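Local coordinates for TqaA (Penicillium aethiopicum, PDB 5DLK), which is a fungal nonribosomal peptide synthetase, represented here by its terminal condensation-like (CT) domain, which probably closes the peptide product into a macrocycle, at residues A[237-242]-A[376-381]. Numbering follows the deposited sequence.
Sequences DGAKMA and TNWPAE
Trp378 carries this contact from the side of 376-381, presenting the edge of its six-membered ring to Ala239 while Met241 approaches obliquely from one side of the ring plane. The carbonyl oxygen of Ala239 lies at the indole edge, near the ring plane, with Ala239 O 3.6 Å from Trp378 CZ2. Trp378 NE1 is farther from the same oxygen, at 4.0 Å, and no hydrogen bond crosses between the segments, so the edge contact rests on aromatic carbon. The methyl of Ala239 adds an apolar touch, its CB 4.2 Å from Trp378 CZ2. Met241 CB is 4.0 Å from Trp378 CH2, and Met241 SD stands 5.4 Å from the centroid of the six-membered ring, 54° off the normal, an oblique Met-aromatic contact. That sulfur position follows from an extended start to the chain, with CG anti to the backbone N (chi1 -176°); the bend at chi3 then turns CE back toward the indole. With an alanine in place of Trp378, Met241 and the Ala239 carbonyl oxygen would probably lose their indole contacts, opening a gap between the two loops.

Thr376, just past helix 368-375, forms an ST turn: Trp378 N donates to Thr376 OG1 at 2.9 Å (N-H...O 152°), tying down the tryptophan backbone, and OG1 is itself hydrogen-bonded to Phe372 O of that helix. Thr376 CB lies 3.9 Å from the indole plane, on the side opposite Met241 and displaced toward the rim. The Phe372 ring also meets the indole. The contact thus joins the loop after helix 227-235 to the one linking helix 368-375 with strand 386-390, within the condensation-type domain and away from the phosphopantetheine-binding residues; Ala239 and Met241 both also rest on Val305 of strand 303-310.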
ATOM      1  N   ASP A 237     -11.950 -12.977  20.564  1.00 15.01           N
ATOM      2  CA  ASP A 237     -13.002 -13.494  21.422  1.00 17.28           C
ATOM      3  C   ASP A 237     -13.435 -12.464  22.470  1.00 20.04           C
ATOM      4  O   ASP A 237     -12.614 -11.980  23.256  1.00 19.17           O
ATOM      5  CB  ASP A 237     -12.523 -14.767  22.109  1.00 20.61           C
ATOM      6  CG  ASP A 237     -13.545 -15.320  23.065  1.00 28.67           C
ATOM      7  OD1 ASP A 237     -14.687 -15.547  22.631  1.00 31.63           O
ATOM      8  OD2 ASP A 237     -13.205 -15.510  24.250  1.00 42.77           O
ATOM      9  N   GLY A 238     -14.726 -12.139  22.464  1.00 17.57           N
ATOM     10  CA  GLY A 238     -15.281 -11.148  23.366  1.00 23.03           C
ATOM     11  C   GLY A 238     -15.103  -9.700  22.925  1.00 23.24           C
ATOM     12  O   GLY A 238     -15.559  -8.783  23.613  1.00 23.29           O
ATOM     13  N   ALA A 239     -14.446  -9.471  21.790  1.00 15.23           N
ATOM     14  CA  ALA A 239     -14.224  -8.086  21.359  1.00 19.43           C
ATOM     15  C   ALA A 239     -15.497  -7.467  20.793  1.00 21.11           C
ATOM     16  O   ALA A 239     -16.306  -8.158  20.188  1.00 20.27           O
ATOM     17  CB  ALA A 239     -13.097  -8.023  20.314  1.00 19.85           C
ATOM     18  N   LYS A 240     -15.672  -6.166  21.004  1.00 15.73           N
ATOM     19  CA  LYS A 240     -16.691  -5.393  20.288  1.00 19.38           C
ATOM     20  C   LYS A 240     -15.957  -4.237  19.647  1.00 18.68           C
ATOM     21  O   LYS A 240     -15.294  -3.465  20.335  1.00 20.50           O
ATOM     22  CB  LYS A 240     -17.802  -4.845  21.208  1.00 21.31           C
ATOM     23  CG  LYS A 240     -18.700  -5.869  21.889  1.00 26.78           C
ATOM     24  CD  LYS A 240     -19.589  -5.215  22.980  1.00 23.53           C
ATOM     25  CE  LYS A 240     -20.730  -4.364  22.407  1.00 22.51           C
ATOM     26  NZ  LYS A 240     -21.707  -5.175  21.633  1.00 25.17           N
ATOM     27  N   MET A 241     -16.072  -4.107  18.344  1.00 17.17           N
ATOM     28  CA  MET A 241     -15.444  -2.995  17.663  1.00 18.17           C
ATOM     29  C   MET A 241     -16.414  -1.825  17.553  1.00 18.00           C
ATOM     30  O   MET A 241     -17.545  -1.988  17.081  1.00 19.05           O
ATOM     31  CB  MET A 241     -14.956  -3.428  16.277  1.00 20.78           C
ATOM     32  CG  MET A 241     -14.205  -2.348  15.545  1.00 19.17           C
ATOM     33  SD  MET A 241     -13.361  -3.033  14.095  1.00 23.35           S
ATOM     34  CE  MET A 241     -14.764  -3.350  13.013  1.00 24.35           C
ATOM     35  N   ALA A 242     -15.978  -0.645  17.995  1.00 16.78           N
ATOM     36  CA  ALA A 242     -16.803   0.554  17.867  1.00 15.97           C
ATOM     37  C   ALA A 242     -17.109   0.874  16.401  1.00 19.46           C
ATOM     38  O   ALA A 242     -16.352   0.516  15.498  1.00 21.48           O
ATOM     39  CB  ALA A 242     -16.128   1.738  18.534  1.00 15.56           C
ATOM     40  N   THR A 376     -15.317 -14.801  13.622  1.00 22.55           N
ATOM     41  CA  THR A 376     -16.205 -13.966  14.416  1.00 20.91           C
ATOM     42  C   THR A 376     -17.652 -14.187  14.001  1.00 23.87           C
ATOM     43  O   THR A 376     -17.927 -14.923  13.045  1.00 24.80           O
ATOM     44  CB  THR A 376     -15.906 -12.445  14.263  1.00 23.53           C
ATOM     45  OG1 THR A 376     -16.471 -11.974  13.034  1.00 22.62           O
ATOM     46  CG2 THR A 376     -14.418 -12.170  14.257  1.00 22.62           C
ATOM     47  N   ASN A 377     -18.551 -13.514  14.718  1.00 25.08           N
ATOM     48  CA  ASN A 377     -19.969 -13.394  14.365  1.00 30.99           C
ATOM     49  C   ASN A 377     -20.289 -12.108  13.631  1.00 29.80           C
ATOM     50  O   ASN A 377     -21.458 -11.795  13.415  1.00 32.03           O
ATOM     51  CB  ASN A 377     -20.844 -13.437  15.619  1.00 36.35           C
ATOM     52  CG  ASN A 377     -20.850 -14.788  16.269  1.00 43.55           C
ATOM     53  OD1 ASN A 377     -20.688 -15.804  15.600  1.00 49.88           O
ATOM     54  ND2 ASN A 377     -21.024 -14.812  17.586  1.00 53.68           N
ATOM     55  N   TRP A 378     -19.262 -11.327  13.315  1.00 24.59           N
ATOM     56  CA  TRP A 378     -19.469 -10.039  12.659  1.00 21.94           C
ATOM     57  C   TRP A 378     -19.759 -10.239  11.163  1.00 24.73           C
ATOM     58  O   TRP A 378     -19.250 -11.180  10.554  1.00 22.52           O
ATOM     59  CB  TRP A 378     -18.236  -9.137  12.832  1.00 23.87           C
ATOM     60  CG  TRP A 378     -17.707  -9.008  14.248  1.00 28.70           C
ATOM     61  CD1 TRP A 378     -18.298  -9.460  15.408  1.00 28.51           C
ATOM     62  CD2 TRP A 378     -16.475  -8.388  14.644  1.00 23.19           C
ATOM     63  NE1 TRP A 378     -17.504  -9.145  16.494  1.00 28.82           N
ATOM     64  CE2 TRP A 378     -16.385  -8.486  16.051  1.00 27.10           C
ATOM     65  CE3 TRP A 378     -15.439  -7.758  13.948  1.00 24.37           C
ATOM     66  CZ2 TRP A 378     -15.301  -7.980  16.765  1.00 24.25           C
ATOM     67  CZ3 TRP A 378     -14.361  -7.248  14.670  1.00 22.78           C
ATOM     68  CH2 TRP A 378     -14.301  -7.372  16.058  1.00 22.92           C
ATOM     69  N   PRO A 379     -20.570  -9.352  10.568  1.00 24.46           N
ATOM     70  CA  PRO A 379     -20.790  -9.433   9.118  1.00 23.77           C
ATOM     71  C   PRO A 379     -19.459  -9.476   8.378  1.00 23.29           C
ATOM     72  O   PRO A 379     -18.536  -8.754   8.753  1.00 21.91           O
ATOM     73  CB  PRO A 379     -21.557  -8.148   8.801  1.00 23.78           C
ATOM     74  CG  PRO A 379     -22.239  -7.787  10.074  1.00 26.47           C
ATOM     75  CD  PRO A 379     -21.318  -8.243  11.185  1.00 24.43           C
ATOM     76  N   ALA A 380     -19.344 -10.335   7.372  1.00 22.97           N
ATOM     77  CA  ALA A 380     -18.074 -10.506   6.663  1.00 22.67           C
ATOM     78  C   ALA A 380     -17.580  -9.202   6.023  1.00 23.23           C
ATOM     79  O   ALA A 380     -16.370  -8.967   5.934  1.00 22.17           O
ATOM     80  CB  ALA A 380     -18.203 -11.600   5.597  1.00 23.84           C
ATOM     81  N   GLU A 381     -18.513  -8.356   5.602  1.00 22.59           N
ATOM     82  CA  GLU A 381     -18.170  -7.123   4.888  1.00 19.85           C
ATOM     83  C   GLU A 381     -18.015  -5.934   5.831  1.00 21.48           C
ATOM     84  O   GLU A 381     -17.980  -4.788   5.389  1.00 22.72           O
ATOM     85  CB  GLU A 381     -19.216  -6.816   3.825  1.00 24.58           C
ATOM     86  CG  GLU A 381     -19.271  -7.891   2.723  1.00 24.00           C
ATOM     87  CD  GLU A 381     -17.912  -8.132   2.076  1.00 26.40           C
ATOM     88  OE1 GLU A 381     -17.288  -7.161   1.595  1.00 28.38           O
ATOM     89  OE2 GLU A 381     -17.456  -9.290   2.045  1.00 27.26           O
TER